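Local coordinates for protein amidohydrolase (Xanthomonas campestris pv. campestris, PDB 4DZH) that probably deaminates adenosine-type substrates such as 5'-methylthioadenosine, as a zinc-dependent TIM-barrel enzyme of the amidohydrolase superfamily, at residues A[164-178]-A[205-217]. Numbering follows the deposited sequence. Where two conformers were deposited one is given.
Sequences IDFPTAWASSDDEYF and TVNDANFERVRML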
# COMPACT_ATOMS: atom_id res chain seq x y z
N ILE A 164 -5.43 -10.90 -30.92
CA ILE A 164 -5.62 -12.18 -30.24
C ILE A 164 -6.25 -13.14 -31.25
O ILE A 164 -6.90 -12.71 -32.21
CB ILE A 164 -6.46 -11.97 -28.92
CG1 ILE A 164 -6.43 -13.21 -28.03
CG2 ILE A 164 -7.89 -11.52 -29.20
CD1 ILE A 164 -7.05 -12.97 -26.68
N ASP A 165 -6.03 -14.44 -31.05
CA ASP A 165 -6.49 -15.42 -32.05
C ASP A 165 -7.99 -15.68 -31.96
O ASP A 165 -8.52 -16.40 -32.79
CB ASP A 165 -5.86 -16.79 -31.81
CG ASP A 165 -4.37 -16.85 -32.10
OD1 ASP A 165 -3.78 -15.91 -32.68
OD2 ASP A 165 -3.79 -17.91 -31.76
N PHE A 166 -8.66 -15.16 -30.94
CA PHE A 166 -10.05 -15.54 -30.66
C PHE A 166 -11.04 -14.39 -30.91
O PHE A 166 -10.71 -13.22 -30.71
CB PHE A 166 -10.20 -16.01 -29.21
CG PHE A 166 -9.15 -16.98 -28.78
CD1 PHE A 166 -9.02 -18.21 -29.43
CD2 PHE A 166 -8.29 -16.67 -27.75
CE1 PHE A 166 -8.05 -19.12 -29.03
CE2 PHE A 166 -7.32 -17.57 -27.34
CZ PHE A 166 -7.19 -18.79 -28.00
N PRO A 167 -12.25 -14.72 -31.37
CA PRO A 167 -13.21 -13.66 -31.67
C PRO A 167 -13.82 -13.06 -30.42
O PRO A 167 -14.00 -13.75 -29.40
CB PRO A 167 -14.29 -14.39 -32.51
CG PRO A 167 -14.18 -15.80 -32.05
CD PRO A 167 -12.73 -16.05 -31.80
N THR A 168 -14.07 -11.76 -30.50
CA THR A 168 -14.69 -11.01 -29.41
C THR A 168 -15.58 -9.97 -30.07
O THR A 168 -15.62 -9.87 -31.31
CB THR A 168 -13.66 -10.26 -28.57
OG1 THR A 168 -12.92 -9.38 -29.43
CG2 THR A 168 -12.70 -11.23 -27.89
N ALA A 169 -16.26 -9.18 -29.26
CA ALA A 169 -17.11 -8.12 -29.76
C ALA A 169 -16.30 -7.09 -30.54
O ALA A 169 -16.81 -6.44 -31.47
CB ALA A 169 -17.82 -7.45 -28.60
N TRP A 170 -15.04 -6.93 -30.16
CA TRP A 170 -14.14 -6.01 -30.85
C TRP A 170 -13.82 -6.41 -32.30
O TRP A 170 -13.82 -5.59 -33.23
CB TRP A 170 -12.86 -5.87 -30.03
CG TRP A 170 -11.80 -4.99 -30.60
CD1 TRP A 170 -10.51 -5.36 -30.87
CD2 TRP A 170 -11.91 -3.60 -30.97
NE1 TRP A 170 -9.81 -4.29 -31.37
CE2 TRP A 170 -10.64 -3.20 -31.46
CE3 TRP A 170 -12.95 -2.67 -30.97
CZ2 TRP A 170 -10.38 -1.90 -31.90
CZ3 TRP A 170 -12.69 -1.37 -31.42
CH2 TRP A 170 -11.41 -1.01 -31.88
N ALA A 171 -13.55 -7.69 -32.52
CA ALA A 171 -13.15 -8.17 -33.83
C ALA A 171 -13.33 -9.69 -33.86
O ALA A 171 -13.03 -10.40 -32.89
CB ALA A 171 -11.70 -7.84 -34.08
N SER A 172 -13.83 -10.20 -34.98
CA SER A 172 -14.11 -11.63 -35.03
C SER A 172 -13.09 -12.44 -35.86
O SER A 172 -13.14 -13.68 -35.89
CB SER A 172 -15.55 -11.87 -35.50
OG SER A 172 -15.73 -11.45 -36.84
N SER A 173 -12.15 -11.75 -36.51
CA SER A 173 -11.16 -12.41 -37.34
C SER A 173 -9.82 -11.72 -37.24
O SER A 173 -9.76 -10.56 -36.81
CB SER A 173 -11.59 -12.44 -38.81
OG SER A 173 -11.58 -11.12 -39.38
N ASP A 174 -8.75 -12.43 -37.62
CA ASP A 174 -7.41 -11.82 -37.68
C ASP A 174 -7.45 -10.53 -38.49
O ASP A 174 -6.97 -9.50 -38.03
CB ASP A 174 -6.36 -12.77 -38.29
CG ASP A 174 -6.16 -14.05 -37.48
OD1 ASP A 174 -6.39 -14.04 -36.25
OD2 ASP A 174 -5.75 -15.09 -38.10
N ASP A 175 -8.02 -10.58 -39.70
CA ASP A 175 -8.09 -9.39 -40.54
C ASP A 175 -8.77 -8.23 -39.84
O ASP A 175 -8.32 -7.09 -39.98
CB ASP A 175 -8.76 -9.70 -41.88
CG ASP A 175 -7.86 -10.51 -42.78
OD1 ASP A 175 -6.69 -10.71 -42.40
OD2 ASP A 175 -8.30 -10.92 -43.89
N GLU A 176 -9.84 -8.51 -39.09
CA GLU A 176 -10.54 -7.43 -38.41
C GLU A 176 -9.68 -6.85 -37.28
O GLU A 176 -9.64 -5.64 -37.14
CB GLU A 176 -11.92 -7.85 -37.90
CG GLU A 176 -12.81 -6.70 -37.43
CD GLU A 176 -14.20 -7.15 -37.06
OE1 GLU A 176 -14.53 -8.34 -37.34
OE2 GLU A 176 -14.96 -6.33 -36.47
N TYR A 177 -8.96 -7.68 -36.52
CA TYR A 177 -8.14 -7.14 -35.44
C TYR A 177 -7.08 -6.21 -36.03
O TYR A 177 -6.83 -5.11 -35.52
CB TYR A 177 -7.45 -8.25 -34.62
CG TYR A 177 -8.36 -8.88 -33.56
CD1 TYR A 177 -8.64 -8.23 -32.36
CD2 TYR A 177 -8.90 -10.18 -33.75
CE1 TYR A 177 -9.48 -8.81 -31.39
CE2 TYR A 177 -9.72 -10.77 -32.77
CZ TYR A 177 -10.00 -10.09 -31.61
OH TYR A 177 -10.81 -10.66 -30.63
N PHE A 178 -6.46 -6.64 -37.11
CA PHE A 178 -5.43 -5.81 -37.72
C PHE A 178 -6.03 -4.57 -38.44
O PHE A 178 -5.38 -3.53 -38.45
CB PHE A 178 -4.49 -6.63 -38.61
CG PHE A 178 -3.53 -7.50 -37.82
CD1 PHE A 178 -2.36 -6.96 -37.29
CD2 PHE A 178 -3.80 -8.86 -37.60
CE1 PHE A 178 -1.47 -7.76 -36.56
CE2 PHE A 178 -2.90 -9.68 -36.89
CZ PHE A 178 -1.74 -9.14 -36.37
N THR A 205 -2.00 -16.91 -26.61
CA THR A 205 -3.26 -16.55 -27.27
C THR A 205 -3.01 -15.93 -28.62
O THR A 205 -3.95 -15.49 -29.28
CB THR A 205 -4.10 -15.56 -26.47
OG1 THR A 205 -3.31 -14.40 -26.15
CG2 THR A 205 -4.65 -16.18 -25.19
N VAL A 206 -1.75 -15.87 -29.03
CA VAL A 206 -1.39 -15.22 -30.28
C VAL A 206 -0.52 -16.20 -31.06
O VAL A 206 0.56 -16.58 -30.62
CB VAL A 206 -0.62 -13.90 -30.06
CG1 VAL A 206 -0.16 -13.31 -31.39
CG2 VAL A 206 -1.47 -12.88 -29.29
N ASN A 207 -1.00 -16.60 -32.24
CA ASN A 207 -0.25 -17.60 -33.01
C ASN A 207 0.97 -17.01 -33.74
O ASN A 207 1.15 -15.80 -33.80
CB ASN A 207 -1.19 -18.41 -33.91
CG ASN A 207 -1.83 -17.58 -35.04
OD1 ASN A 207 -1.33 -16.53 -35.44
ND2 ASN A 207 -2.95 -18.08 -35.57
N ASP A 208 1.84 -17.87 -34.28
CA ASP A 208 3.05 -17.40 -34.94
C ASP A 208 2.80 -16.41 -36.10
O ASP A 208 3.54 -15.45 -36.30
CB ASP A 208 3.82 -18.59 -35.50
CG ASP A 208 4.62 -19.31 -34.43
OD1 ASP A 208 4.49 -18.93 -33.24
OD2 ASP A 208 5.39 -20.25 -34.77
N ALA A 209 1.76 -16.69 -36.91
CA ALA A 209 1.42 -15.84 -38.04
C ALA A 209 0.97 -14.44 -37.60
O ALA A 209 1.35 -13.45 -38.21
CB ALA A 209 0.35 -16.51 -38.89
N ASN A 210 0.16 -14.38 -36.55
CA ASN A 210 -0.26 -13.10 -35.98
C ASN A 210 0.93 -12.33 -35.39
O ASN A 210 1.00 -11.10 -35.50
CB ASN A 210 -1.37 -13.30 -34.95
CG ASN A 210 -2.72 -13.49 -35.62
OD1 ASN A 210 -2.91 -13.10 -36.77
ND2 ASN A 210 -3.66 -14.09 -34.90
N PHE A 211 1.87 -13.06 -34.78
CA PHE A 211 3.06 -12.41 -34.21
C PHE A 211 3.92 -11.87 -35.34
O PHE A 211 4.50 -10.78 -35.25
CB PHE A 211 3.87 -13.39 -33.32
CG PHE A 211 3.55 -13.28 -31.86
CD1 PHE A 211 3.49 -12.03 -31.21
CD2 PHE A 211 3.28 -14.41 -31.14
CE1 PHE A 211 3.18 -11.97 -29.86
CE2 PHE A 211 2.97 -14.35 -29.81
CZ PHE A 211 2.94 -13.12 -29.15
N GLU A 212 4.01 -12.63 -36.43
CA GLU A 212 4.77 -12.17 -37.57
C GLU A 212 4.16 -10.88 -38.14
O GLU A 212 4.87 -9.95 -38.53
CB GLU A 212 4.79 -13.25 -38.65
CG GLU A 212 5.17 -12.76 -40.05
CD GLU A 212 6.51 -12.00 -40.11
OE1 GLU A 212 7.30 -12.03 -39.14
OE2 GLU A 212 6.76 -11.35 -41.14
N ARG A 213 2.83 -10.82 -38.16
CA ARG A 213 2.15 -9.67 -38.73
C ARG A 213 2.34 -8.44 -37.82
O ARG A 213 2.51 -7.30 -38.31
CB ARG A 213 0.67 -10.01 -38.91
CG ARG A 213 -0.11 -9.04 -39.78
CD ARG A 213 -1.44 -9.67 -40.26
NE ARG A 213 -2.31 -8.75 -41.01
CZ ARG A 213 -3.56 -9.04 -41.37
NH1 ARG A 213 -4.09 -10.22 -41.05
NH2 ARG A 213 -4.29 -8.17 -42.03
N VAL A 214 2.34 -8.66 -36.51
CA VAL A 214 2.63 -7.57 -35.60
C VAL A 214 4.07 -7.06 -35.81
O VAL A 214 4.32 -5.85 -35.79
CB VAL A 214 2.47 -8.05 -34.15
CG1 VAL A 214 3.18 -7.09 -33.14
CG2 VAL A 214 1.00 -8.20 -33.83
N ARG A 215 5.02 -7.97 -35.97
CA ARG A 215 6.40 -7.53 -36.14
C ARG A 215 6.52 -6.63 -37.40
O ARG A 215 7.14 -5.55 -37.35
CB ARG A 215 7.33 -8.73 -36.27
CG ARG A 215 8.77 -8.36 -36.57
CD ARG A 215 9.50 -9.49 -37.27
NE ARG A 215 8.90 -9.74 -38.58
CZ ARG A 215 9.07 -8.96 -39.64
NH1 ARG A 215 9.85 -7.89 -39.54
NH2 ARG A 215 8.47 -9.25 -40.78
N MET A 216 5.93 -7.08 -38.50
CA MET A 216 6.02 -6.34 -39.75
C MET A 216 5.34 -4.97 -39.69
O MET A 216 5.92 -3.97 -40.11
CB MET A 216 5.45 -7.17 -40.90
CG MET A 216 5.47 -6.44 -42.21
SD MET A 216 3.88 -5.70 -42.56
CE MET A 216 2.93 -7.16 -42.97
N LEU A 217 4.12 -4.93 -39.15
CA LEU A 217 3.37 -3.68 -39.04
C LEU A 217 3.93 -2.73 -37.99
O LEU A 217 3.89 -1.52 -38.19
CB LEU A 217 1.87 -3.95 -38.79
CG LEU A 217 1.14 -4.70 -39.92
CD1 LEU A 217 -0.30 -5.04 -39.56
CD2 LEU A 217 1.16 -3.85 -41.19
O HOH W 1 -2.84 -16.12 -38.03
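Asp-165 OD1 accepts two hydrogen bonds from the segment 205-217: one from Asn-207 N at 2.9 Å on the syn lone pair, and one from Asn-210 ND2 at 2.9 Å on the anti side, somewhat out of the carboxylate plane. The carboxylate gets there because its CG lies anti to the carbonyl carbon (chi1 -69°), beside a backbone N that itself donates to Thr-205 O at 2.9 Å. The other N-H of Asn-210 ND2 points to Asp-174 OD1 at 3.0 Å, meeting that oxygen from above its carboxylate plane, with amide and carboxylate nearly perpendicular; one amide nitrogen thus joins two aspartates, and the two bonds hold the amide's rotation. Asn-207 OD1 caps helix 208-221 by accepting from Asn-210 N, and a water lies within hydrogen-bonding distance of this oxygen and Asp-174 OD2. Farther along, the extended Arg-213 lies over Phe-178: CD sits 3.6 Å from the ring centroid in a CH-pi contact, the guanidinium runs almost parallel to the ring, and NH1 reaches Asp-175 OD1 at 3.0 Å in a salt bridge. Phe-178 is a knob among Asn-210, Arg-213, Val-214 and Leu-217, with Asn-210 OD1 in plane at its edge, while Phe-198 and Ile-163 of the barrel strands touch it from outside the contact. Here successive helices of the beta/alpha barrel, 174-188 and 208-221, pack side by side, their short segments inclined by 25°. The chemistry implies a junction of two kinds: carboxylates that N-H donors at the start of helix 208-221 would stabilise, then an aromatic knob with an arginine, itself paired with Asp-175, over one face.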